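Local atomic coordinates of alpha-1,3-glucanase (Paenibacillus glycanilyticus, PDB entry 6K0P), a protein that hydrolyses alpha-1,3-linked glucans as a glycoside hydrolase of family 87, here captured as its catalytic domain with nigerose bound. Residues 311-316 against 334-339; 358-363 against 418-423; 390-395 against 414-419. The protein carries 1 engineered substitution. All blocks are in the same frame, centred on the assembly; numbering follows the deposited sequence.

Interaction 1 of 3, residues 311-316 against 334-339. With GLC (alpha-D-glucopyranose), chain B; GLC (alpha-D-glucopyranose), chain C.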
loop_
_atom_site.group_PDB
_atom_site.type_symbol
_atom_site.label_atom_id
_atom_site.label_comp_id
_atom_site.label_asym_id
_atom_site.label_seq_id
_atom_site.Cartn_x
_atom_site.Cartn_y
_atom_site.Cartn_z
ATOM N N TRP A 311 -7.311 11.211 2.348
ATOM C CA TRP A 311 -7.343 11.159 3.809
ATOM C C TRP A 311 -8.697 11.732 4.206
ATOM O O TRP A 311 -8.846 12.952 4.340
ATOM C CB TRP A 311 -6.195 11.977 4.381
ATOM C CG TRP A 311 -6.042 11.901 5.869
ATOM C CD1 TRP A 311 -6.828 12.509 6.815
ATOM C CD2 TRP A 311 -5.023 11.202 6.583
ATOM N NE1 TRP A 311 -6.359 12.217 8.077
ATOM C CE2 TRP A 311 -5.256 11.412 7.962
ATOM C CE3 TRP A 311 -3.943 10.402 6.193
ATOM C CZ2 TRP A 311 -4.439 10.861 8.949
ATOM C CZ3 TRP A 311 -3.129 9.860 7.170
ATOM C CH2 TRP A 311 -3.385 10.088 8.538
ATOM N N GLY A 312 -9.678 10.849 4.388
ATOM C CA GLY A 312 -11.031 11.297 4.666
ATOM C C GLY A 312 -11.193 11.746 6.103
ATOM O O GLY A 312 -10.573 11.212 7.018
ATOM N N VAL A 313 -12.029 12.768 6.288
ATOM C CA VAL A 313 -12.363 13.314 7.600
ATOM C C VAL A 313 -13.878 13.475 7.626
ATOM O O VAL A 313 -14.419 14.370 6.968
ATOM C CB VAL A 313 -11.671 14.660 7.858
ATOM C CG1 VAL A 313 -12.003 15.153 9.253
ATOM C CG2 VAL A 313 -10.157 14.535 7.659
ATOM N N ASN A 314 -14.562 12.609 8.375
ATOM C CA ASN A 314 -16.025 12.572 8.380
ATOM C C ASN A 314 -16.584 12.513 6.959
ATOM O O ASN A 314 -17.539 13.209 6.602
ATOM C CB ASN A 314 -16.626 13.726 9.188
ATOM C CG ASN A 314 -18.064 13.464 9.576
ATOM O OD1 ASN A 314 -18.504 12.317 9.608
ATOM N ND2 ASN A 314 -18.809 14.528 9.853
ATOM N N SER A 315 -15.973 11.659 6.143
ATOM C CA SER A 315 -16.321 11.491 4.741
ATOM C C SER A 315 -17.061 10.174 4.597
ATOM O O SER A 315 -16.529 9.124 4.973
ATOM C CB SER A 315 -15.050 11.482 3.888
ATOM O OG SER A 315 -14.315 12.675 4.106
ATOM N N SER A 316 -18.272 10.223 4.044
ATOM C CA SER A 316 -19.158 9.071 4.070
ATOM C C SER A 316 -19.784 8.795 2.713
ATOM O O SER A 316 -19.937 9.695 1.877
ATOM C CB SER A 316 -20.253 9.257 5.134
ATOM O OG SER A 316 -19.649 9.260 6.417
ATOM N N ASN A 334 -6.800 6.649 3.788
ATOM C CA ASN A 334 -7.193 6.603 5.189
ATOM C C ASN A 334 -8.549 7.281 5.283
ATOM O O ASN A 334 -8.816 8.246 4.563
ATOM C CB ASN A 334 -6.172 7.345 6.061
ATOM C CG ASN A 334 -6.342 7.069 7.555
ATOM O OD1 ASN A 334 -7.189 6.280 7.972
ATOM N ND2 ASN A 334 -5.521 7.728 8.363
ATOM N N MET A 335 -9.427 6.736 6.115
ATOM C CA MET A 335 -10.739 7.321 6.353
ATOM C C MET A 335 -10.866 7.509 7.851
ATOM O O MET A 335 -10.770 6.536 8.602
ATOM C CB MET A 335 -11.839 6.400 5.815
ATOM C CG MET A 335 -11.707 6.103 4.323
ATOM S SD MET A 335 -11.850 7.570 3.276
ATOM C CE MET A 335 -13.573 7.877 3.477
ATOM N N THR A 336 -11.041 8.753 8.286
ATOM C CA THR A 336 -10.923 9.077 9.702
ATOM C C THR A 336 -12.152 9.819 10.212
ATOM O O THR A 336 -12.984 10.320 9.447
ATOM C CB THR A 336 -9.677 9.931 10.000
ATOM O OG1 THR A 336 -9.951 11.305 9.673
ATOM C CG2 THR A 336 -8.474 9.454 9.205
ATOM N N ASN A 337 -12.248 9.880 11.540
ATOM C CA ASN A 337 -13.044 10.895 12.238
ATOM C C ASN A 337 -14.499 10.928 11.773
ATOM O O ASN A 337 -15.017 11.975 11.375
ATOM C CB ASN A 337 -12.396 12.278 12.112
ATOM C CG ASN A 337 -11.017 12.334 12.736
ATOM O OD1 ASN A 337 -10.435 11.303 13.086
ATOM N ND2 ASN A 337 -10.483 13.544 12.881
ATOM N N GLY A 338 -15.168 9.778 11.845
ATOM C CA GLY A 338 -16.574 9.680 11.527
ATOM C C GLY A 338 -16.876 9.086 10.171
ATOM O O GLY A 338 -18.042 8.781 9.892
ATOM N N SER A 339 -15.865 8.901 9.326
ATOM C CA SER A 339 -16.083 8.386 7.981
ATOM C C SER A 339 -16.785 7.039 8.008
ATOM O O SER A 339 -16.267 6.067 8.578
ATOM C CB SER A 339 -14.743 8.273 7.255
ATOM O OG SER A 339 -14.116 9.542 7.155
HETATM C C1 GLC B . 0.294 12.340 9.969
HETATM C C2 GLC B . -0.624 13.523 10.205
HETATM C C3 GLC B . -1.770 13.471 9.220
HETATM C C4 GLC B . -1.242 13.370 7.794
HETATM C C5 GLC B . -0.372 12.149 7.671
HETATM C C6 GLC B . 0.327 12.054 6.323
HETATM O O1 GLC B . -0.422 11.219 10.363
HETATM O O2 GLC B . -1.053 13.472 11.570
HETATM O O3 GLC B . -2.438 14.718 9.279
HETATM O O4 GLC B . -2.290 13.260 6.865
HETATM O O5 GLC B . 0.643 12.223 8.623
HETATM O O6 GLC B . 1.069 13.184 5.961
HETATM C C1 GLC C . -3.910 14.598 9.227
HETATM C C2 GLC C . -4.527 15.987 9.100
HETATM C C3 GLC C . -4.424 16.694 10.447
HETATM C C4 GLC C . -5.053 15.842 11.547
HETATM C C5 GLC C . -4.429 14.444 11.531
HETATM C C6 GLC C . -5.025 13.505 12.581
HETATM O O2 GLC C . -3.822 16.719 8.116
HETATM O O3 GLC C . -5.033 17.967 10.384
HETATM O O4 GLC C . -4.840 16.459 12.800
HETATM O O5 GLC C . -4.583 13.871 10.244
HETATM O O6 GLC C . -6.425 13.391 12.410
HETATM O O HOH W 1 -7.890 13.120 10.315
HETATM O O HOH W 2 -20.274 10.504 10.704
#
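Thr336 O is gripped by three donors: Asn314 N from across the contact (3.0 Å), and Ser339 N and Ser339 OG from the type I' turn Thr336 to Ser339. Ser339 OG in turn accepts from Ser315 N at 3.0 Å, so one hydroxyl ties the turn to the loop that follows strand 308-313. A step earlier, Gly312 O takes two bonds from one residue. Thr336 OG1 lies in the carbonyl plane at 2.7 Å, placed there by a chi1 of 80° that sets it between its own N and carbonyl carbon, whereas Thr336 N comes from above that plane.

The indole of Trp311 is sandwiched. Asn334 lies alongside over one face, its CB 4.1 Å from the six-membered ring centroid, and O4 of the chain B glucose sits over the opposite face, 3.4 Å from Trp311 CE3. At the ring edge Trp311 NE1 donates to a water that also bonds Thr336 OG1 and the chain C glucose O6. With an alanine in place of Trp311, the sugars would probably lose this flat wall and the water its indole donor.

Strands 308-313 and 333-336 run parallel as successive rungs, flanked by strands 286-289 and 357-360, with Lys286 making a cation-pi contact to Trp311.

Interaction 2 of 3, residues 358-363 against 418-423. With GLC (alpha-D-glucopyranose), chain D; GLC (alpha-D-glucopyranose), chain C.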
loop_
_atom_site.group_PDB
_atom_site.type_symbol
_atom_site.label_atom_id
_atom_site.label_comp_id
_atom_site.label_asym_id
_atom_site.label_seq_id
_atom_site.Cartn_x
_atom_site.Cartn_y
_atom_site.Cartn_z
ATOM N N ALA A 358 -6.235 2.305 5.535
ATOM C CA ALA A 358 -6.414 2.504 6.967
ATOM C C ALA A 358 -7.796 3.068 7.262
ATOM O O ALA A 358 -8.417 3.737 6.425
ATOM C CB ALA A 358 -5.347 3.437 7.547
ATOM N N LEU A 359 -8.260 2.784 8.478
ATOM C CA LEU A 359 -9.508 3.316 9.010
ATOM C C LEU A 359 -9.216 3.765 10.429
ATOM O O LEU A 359 -8.796 2.952 11.257
ATOM C CB LEU A 359 -10.593 2.232 8.993
ATOM C CG LEU A 359 -12.015 2.675 9.344
ATOM C CD1 LEU A 359 -12.559 3.722 8.367
ATOM C CD2 LEU A 359 -12.925 1.457 9.345
ATOM N N PHE A 360 -9.364 5.058 10.698
ATOM C CA PHE A 360 -9.103 5.589 12.036
ATOM C C PHE A 360 -10.398 6.147 12.598
ATOM O O PHE A 360 -10.873 7.198 12.161
ATOM C CB PHE A 360 -8.006 6.654 12.055
ATOM C CG PHE A 360 -7.538 6.995 13.456
ATOM C CD1 PHE A 360 -8.271 7.855 14.262
ATOM C CD2 PHE A 360 -6.390 6.417 13.975
ATOM C CE1 PHE A 360 -7.853 8.143 15.553
ATOM C CE2 PHE A 360 -5.966 6.703 15.264
ATOM C CZ PHE A 360 -6.693 7.563 16.050
ATOM N N SER A 361 -10.948 5.463 13.589
ATOM C CA SER A 361 -12.219 5.857 14.175
ATOM C C SER A 361 -11.987 6.828 15.321
ATOM O O SER A 361 -11.169 6.575 16.211
ATOM C CB SER A 361 -12.956 4.618 14.665
ATOM O OG SER A 361 -14.264 4.922 15.104
ATOM N N ALA A 362 -12.714 7.940 15.293
ATOM C CA ALA A 362 -12.632 8.942 16.345
ATOM C C ALA A 362 -13.932 9.727 16.328
ATOM O O ALA A 362 -14.663 9.725 15.334
ATOM C CB ALA A 362 -11.432 9.872 16.142
ATOM N N THR A 363 -14.220 10.388 17.443
ATOM C CA THR A 363 -15.443 11.173 17.543
ATOM C C THR A 363 -15.277 12.500 16.813
ATOM O O THR A 363 -14.277 13.198 16.998
ATOM C CB THR A 363 -15.817 11.445 19.005
ATOM O OG1 THR A 363 -14.963 12.471 19.525
ATOM C CG2 THR A 363 -15.659 10.180 19.843
ATOM N N TYR A 418 -5.354 1.923 20.398
ATOM C CA TYR A 418 -4.604 3.056 20.932
ATOM C C TYR A 418 -5.159 4.365 20.374
ATOM O O TYR A 418 -5.474 4.467 19.187
ATOM C CB TYR A 418 -3.114 2.916 20.615
ATOM C CG TYR A 418 -2.288 4.017 21.240
ATOM C CD1 TYR A 418 -2.333 4.249 22.608
ATOM C CD2 TYR A 418 -1.497 4.838 20.459
ATOM C CE1 TYR A 418 -1.598 5.272 23.183
ATOM C CE2 TYR A 418 -0.750 5.851 21.022
ATOM C CZ TYR A 418 -0.811 6.068 22.380
ATOM O OH TYR A 418 -0.071 7.090 22.934
ATOM N N SER A 419 -5.293 5.369 21.246
ATOM C CA SER A 419 -5.930 6.629 20.864
ATOM C C SER A 419 -5.012 7.583 20.113
ATOM O O SER A 419 -5.518 8.480 19.423
ATOM C CB SER A 419 -6.470 7.337 22.113
ATOM O OG SER A 419 -5.419 7.900 22.882
ATOM N N PHE A 420 -3.698 7.423 20.228
ATOM C CA PHE A 420 -2.725 8.366 19.679
ATOM C C PHE A 420 -2.944 9.794 20.177
ATOM O O PHE A 420 -2.521 10.761 19.528
ATOM C CB PHE A 420 -2.658 8.312 18.147
ATOM C CG PHE A 420 -2.224 6.972 17.607
ATOM C CD1 PHE A 420 -3.141 5.947 17.439
ATOM C CD2 PHE A 420 -0.900 6.744 17.271
ATOM C CE1 PHE A 420 -2.742 4.714 16.948
ATOM C CE2 PHE A 420 -0.496 5.519 16.777
ATOM C CZ PHE A 420 -1.420 4.501 16.618
ATOM N N GLY A 421 -3.608 9.947 21.322
ATOM C CA GLY A 421 -3.906 11.257 21.863
ATOM C C GLY A 421 -5.157 11.911 21.322
ATOM O O GLY A 421 -5.510 13.007 21.780
ATOM N N TYR A 422 -5.842 11.282 20.374
ATOM C CA TYR A 422 -7.059 11.839 19.809
ATOM C C TYR A 422 -8.280 11.403 20.620
ATOM O O TYR A 422 -8.195 10.576 21.529
ATOM C CB TYR A 422 -7.190 11.447 18.335
ATOM C CG TYR A 422 -6.023 11.922 17.489
ATOM C CD1 TYR A 422 -5.905 13.259 17.123
ATOM C CD2 TYR A 422 -5.046 11.039 17.054
ATOM C CE1 TYR A 422 -4.841 13.700 16.351
ATOM C CE2 TYR A 422 -3.979 11.470 16.279
ATOM C CZ TYR A 422 -3.882 12.801 15.934
ATOM O OH TYR A 422 -2.820 13.231 15.168
ATOM N N ASN A 423 -9.433 11.972 20.278
ATOM C CA ASN A 423 -10.673 11.716 21.007
ATOM C C ASN A 423 -11.373 10.530 20.355
ATOM O O ASN A 423 -12.025 10.670 19.315
ATOM C CB ASN A 423 -11.552 12.961 20.991
ATOM C CG ASN A 423 -12.808 12.802 21.821
ATOM O OD1 ASN A 423 -12.994 11.800 22.514
ATOM N ND2 ASN A 423 -13.680 13.802 21.762
HETATM C C1 GLC D . 2.882 5.315 20.601
HETATM C C2 GLC D . 2.691 6.233 19.397
HETATM C C3 GLC D . 3.727 7.347 19.413
HETATM C C4 GLC D . 3.720 8.053 20.763
HETATM C C5 GLC D . 3.826 7.058 21.918
HETATM C C6 GLC D . 3.639 7.766 23.256
HETATM O O2 GLC D . 2.782 5.495 18.198
HETATM O O3 GLC D . 3.439 8.267 18.382
HETATM O O4 GLC D . 4.796 8.965 20.827
HETATM O O5 GLC D . 2.839 6.056 21.807
HETATM O O6 GLC D . 3.686 6.819 24.300
HETATM C C1 GLC C . -3.910 14.598 9.227
HETATM C C2 GLC C . -4.527 15.987 9.100
HETATM C C3 GLC C . -4.424 16.694 10.447
HETATM C C4 GLC C . -5.053 15.842 11.547
HETATM C C5 GLC C . -4.429 14.444 11.531
HETATM C C6 GLC C . -5.025 13.505 12.581
HETATM O O2 GLC C . -3.822 16.719 8.116
HETATM O O3 GLC C . -5.033 17.967 10.384
HETATM O O4 GLC C . -4.840 16.459 12.800
HETATM O O5 GLC C . -4.583 13.871 10.244
HETATM O O6 GLC C . -6.425 13.391 12.410
#
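Aromatic packing comes first. Phe360, its CG anti to the backbone N (chi1 -168°), extends its ring from the end of strand 357-360 into the 418-423 loop. Its CE2 meets Phe420 CD1 at 3.6 Å. The planes of these two rings are 62° apart. Phe360 CZ reaches Tyr422 CD2 at 4.0 Å, and there the ring planes are nearly perpendicular. Ser419 O also lies in the plane of the Phe360 ring, at its edge and 3.7 Å from CZ. Within the loop, Tyr418 CD2 sits over the centre of the Phe420 ring.

One sound hydrogen bond crosses as well. Thr363 N donates to Asn423 O at 2.9 Å, in the carbonyl plane, and Ala362 CB packs against the same oxygen. Inside the loop, Tyr422 N bonds Ser419 O across a type I' turn, while Ser419 OG accepts from Gly421 N in an ST turn and is also bonded to Asp471.

Sugar contacts fall on the outer parts of the rings. Tyr422 OH lies 3.4 Å from C6 of the chain C glucose. Tyr418 OH is 3.3 Å from O5 of the chain D glucose, and Phe420 CE2 lies near O2 of the same glucose. Phe360, Phe420 and Tyr422 form an aromatic cluster; Tyr422 belongs to one glycan pocket and Phe420, with Tyr418, to another, aromatic side chains being common where carbohydrate-active enzymes hold sugar rings.

Interaction 3 of 3, residues 390-395 against 414-419. With GLC (alpha-D-glucopyranose), chain D; ACY (acetic acid), chain L.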
loop_
_atom_site.group_PDB
_atom_site.type_symbol
_atom_site.label_atom_id
_atom_site.label_comp_id
_atom_site.label_asym_id
_atom_site.label_seq_id
_atom_site.Cartn_x
_atom_site.Cartn_y
_atom_site.Cartn_z
ATOM N N ALA A 390 -4.724 -1.295 8.279
ATOM C CA ALA A 390 -4.736 -0.869 9.672
ATOM C C ALA A 390 -6.116 -0.371 10.053
ATOM O O ALA A 390 -6.702 0.461 9.350
ATOM C CB ALA A 390 -3.695 0.227 9.929
ATOM N N VAL A 391 -6.622 -0.868 11.179
ATOM C CA VAL A 391 -7.917 -0.441 11.693
ATOM C C VAL A 391 -7.734 -0.004 13.139
ATOM O O VAL A 391 -7.256 -0.781 13.978
ATOM C CB VAL A 391 -9.004 -1.520 11.525
ATOM C CG1 VAL A 391 -8.631 -2.823 12.203
ATOM C CG2 VAL A 391 -10.359 -1.008 12.011
ATOM N N TYR A 392 -8.073 1.248 13.416
ATOM C CA TYR A 392 -7.911 1.855 14.729
ATOM C C TYR A 392 -9.309 2.150 15.258
ATOM O O TYR A 392 -9.911 3.174 14.917
ATOM C CB TYR A 392 -7.069 3.124 14.614
ATOM C CG TYR A 392 -5.705 2.921 13.970
ATOM C CD1 TYR A 392 -4.612 2.496 14.720
ATOM C CD2 TYR A 392 -5.515 3.160 12.611
ATOM C CE1 TYR A 392 -3.363 2.321 14.130
ATOM C CE2 TYR A 392 -4.273 2.992 12.020
ATOM C CZ TYR A 392 -3.208 2.569 12.776
ATOM O OH TYR A 392 -1.975 2.389 12.181
ATOM N N GLY A 393 -9.832 1.242 16.087
ATOM C CA GLY A 393 -11.183 1.382 16.611
ATOM C C GLY A 393 -12.238 1.250 15.521
ATOM O O GLY A 393 -11.983 0.811 14.401
ATOM N N GLY A 394 -13.455 1.641 15.880
ATOM C CA GLY A 394 -14.581 1.608 14.962
ATOM C C GLY A 394 -15.554 0.506 15.338
ATOM O O GLY A 394 -15.330 -0.269 16.269
ATOM N N SER A 395 -16.650 0.451 14.586
ATOM C CA SER A 395 -17.680 -0.550 14.829
ATOM C C SER A 395 -18.313 -0.926 13.499
ATOM O O SER A 395 -18.552 -0.058 12.654
ATOM C CB SER A 395 -18.738 -0.032 15.821
ATOM O OG SER A 395 -19.653 -1.061 16.184
ATOM N N THR A 414 -2.710 -4.283 11.274
ATOM C CA THR A 414 -2.725 -3.720 12.619
ATOM C C THR A 414 -4.171 -3.547 13.050
ATOM O O THR A 414 -4.969 -2.944 12.321
ATOM C CB THR A 414 -2.028 -2.358 12.631
ATOM O OG1 THR A 414 -0.629 -2.540 12.413
ATOM C CG2 THR A 414 -2.234 -1.642 13.977
ATOM N N ILE A 415 -4.509 -4.079 14.226
ATOM C CA ILE A 415 -5.829 -3.925 14.834
ATOM C C ILE A 415 -5.561 -3.326 16.205
ATOM O O ILE A 415 -5.054 -4.021 17.092
ATOM C CB ILE A 415 -6.550 -5.280 14.944
ATOM C CG1 ILE A 415 -6.688 -5.918 13.557
ATOM C CG2 ILE A 415 -7.939 -5.123 15.579
ATOM C CD1 ILE A 415 -7.196 -7.367 13.567
ATOM N N SER A 416 -5.868 -2.039 16.381
ATOM C CA SER A 416 -5.346 -1.288 17.521
ATOM C C SER A 416 -6.407 -0.406 18.156
ATOM O O SER A 416 -7.116 0.321 17.453
ATOM C CB SER A 416 -4.179 -0.394 17.082
ATOM O OG SER A 416 -3.814 0.497 18.128
ATOM N N SER A 417 -6.479 -0.437 19.487
ATOM C CA SER A 417 -7.333 0.485 20.221
ATOM C C SER A 417 -6.543 1.603 20.902
ATOM O O SER A 417 -7.025 2.192 21.877
ATOM C CB SER A 417 -8.240 -0.269 21.200
ATOM O OG SER A 417 -7.526 -0.753 22.332
ATOM N N TYR A 418 -5.354 1.923 20.398
ATOM C CA TYR A 418 -4.604 3.056 20.932
ATOM C C TYR A 418 -5.159 4.365 20.374
ATOM O O TYR A 418 -5.474 4.467 19.187
ATOM C CB TYR A 418 -3.114 2.916 20.615
ATOM C CG TYR A 418 -2.288 4.017 21.240
ATOM C CD1 TYR A 418 -2.333 4.249 22.608
ATOM C CD2 TYR A 418 -1.497 4.838 20.459
ATOM C CE1 TYR A 418 -1.598 5.272 23.183
ATOM C CE2 TYR A 418 -0.750 5.851 21.022
ATOM C CZ TYR A 418 -0.811 6.068 22.380
ATOM O OH TYR A 418 -0.071 7.090 22.934
ATOM N N SER A 419 -5.293 5.369 21.246
ATOM C CA SER A 419 -5.930 6.629 20.864
ATOM C C SER A 419 -5.012 7.583 20.113
ATOM O O SER A 419 -5.518 8.480 19.423
ATOM C CB SER A 419 -6.470 7.337 22.113
ATOM O OG SER A 419 -5.419 7.900 22.882
HETATM C C1 GLC D . 2.882 5.315 20.601
HETATM C C2 GLC D . 2.691 6.233 19.397
HETATM C C3 GLC D . 3.727 7.347 19.413
HETATM C C4 GLC D . 3.720 8.053 20.763
HETATM C C5 GLC D . 3.826 7.058 21.918
HETATM C C6 GLC D . 3.639 7.766 23.256
HETATM O O2 GLC D . 2.782 5.495 18.198
HETATM O O3 GLC D . 3.439 8.267 18.382
HETATM O O4 GLC D . 4.796 8.965 20.827
HETATM O O5 GLC D . 2.839 6.056 21.807
HETATM O O6 GLC D . 3.686 6.819 24.300
HETATM C C ACY L . -21.925 0.568 18.215
HETATM O O ACY L . -21.939 0.085 17.025
HETATM O OXT ACY L . -21.092 0.314 19.078
HETATM C CH3 ACY L . -23.100 1.530 18.486
HETATM O O HOH W 3 -0.205 0.148 11.566
#
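Two adjacent parallel strands pair here, rungs of the right-handed parallel beta-helix expected of this pectate-lyase-like clan, and the pairing is largely buried. The axes of the short stretches 390-392 and 414-416 come within 4.8 Å of each other, their directions differing by only 4°. Val391 uses both its N and its O toward the one strand, bonding the residues before and after Ile415: its N donates to Thr414 O at 2.9 Å, and its O accepts from Ser416 N at 3.0 Å, both nearly straight. The register ends in a weak bond from Gly393 N to Ser416 O, where the positive phi of Gly393 turns the chain out of the strand.

Side chains stack in line from rung to rung. On the face of Val391 and Ile415 the two chains lie side by side, CG1 to CG1 at 3.9 Å; Ile415 meets Ile465 on the next strand, and Ile434, Ile477 and Ile479 of strands 432-435 and 475-485. On the other face Ala390 CB abuts Thr414 CB. The Tyr392 ring, with CG beside the backbone N (chi1 -56°), reaches obliquely to the next strand, its CD1 3.8 Å from Ser416 CB and its CE1 near Thr414 CG2.

Beyond the strand, Ser416 OG accepts from Tyr418 N, an ST turn that bends the chain as it leaves the rung and leads to Tyr418, a residue of the glycan pocket. The phenol oxygen of Tyr392 is bonded to Asp355. A water bridges the two strands on the Tyr392 face: it donates to Tyr392 OH at 2.9 Å and lies 2.9 Å from Thr414 OG1.

The three contacts follow one another along the beta-helix on the same side of the chain's centre. Strands 308-313, 333-336, 357-360, 389-392 and 409-416 pair in parallel in that order, so interaction 1 leads through 357-360 of interaction 2 to interaction 3. Centres lie 11 Å apart between interactions 1 and 2, 7 Å between 2 and 3, and 14 Å between 1 and 3, which do not touch. Interactions 2 and 3 share Tyr418 and Ser419, where the last strand runs into its loop. Interactions 1 and 2 both touch the chain C glucose, and 2 and 3 the chain D glucose, consistent with neighbouring sugar sites lying along this side of the helix.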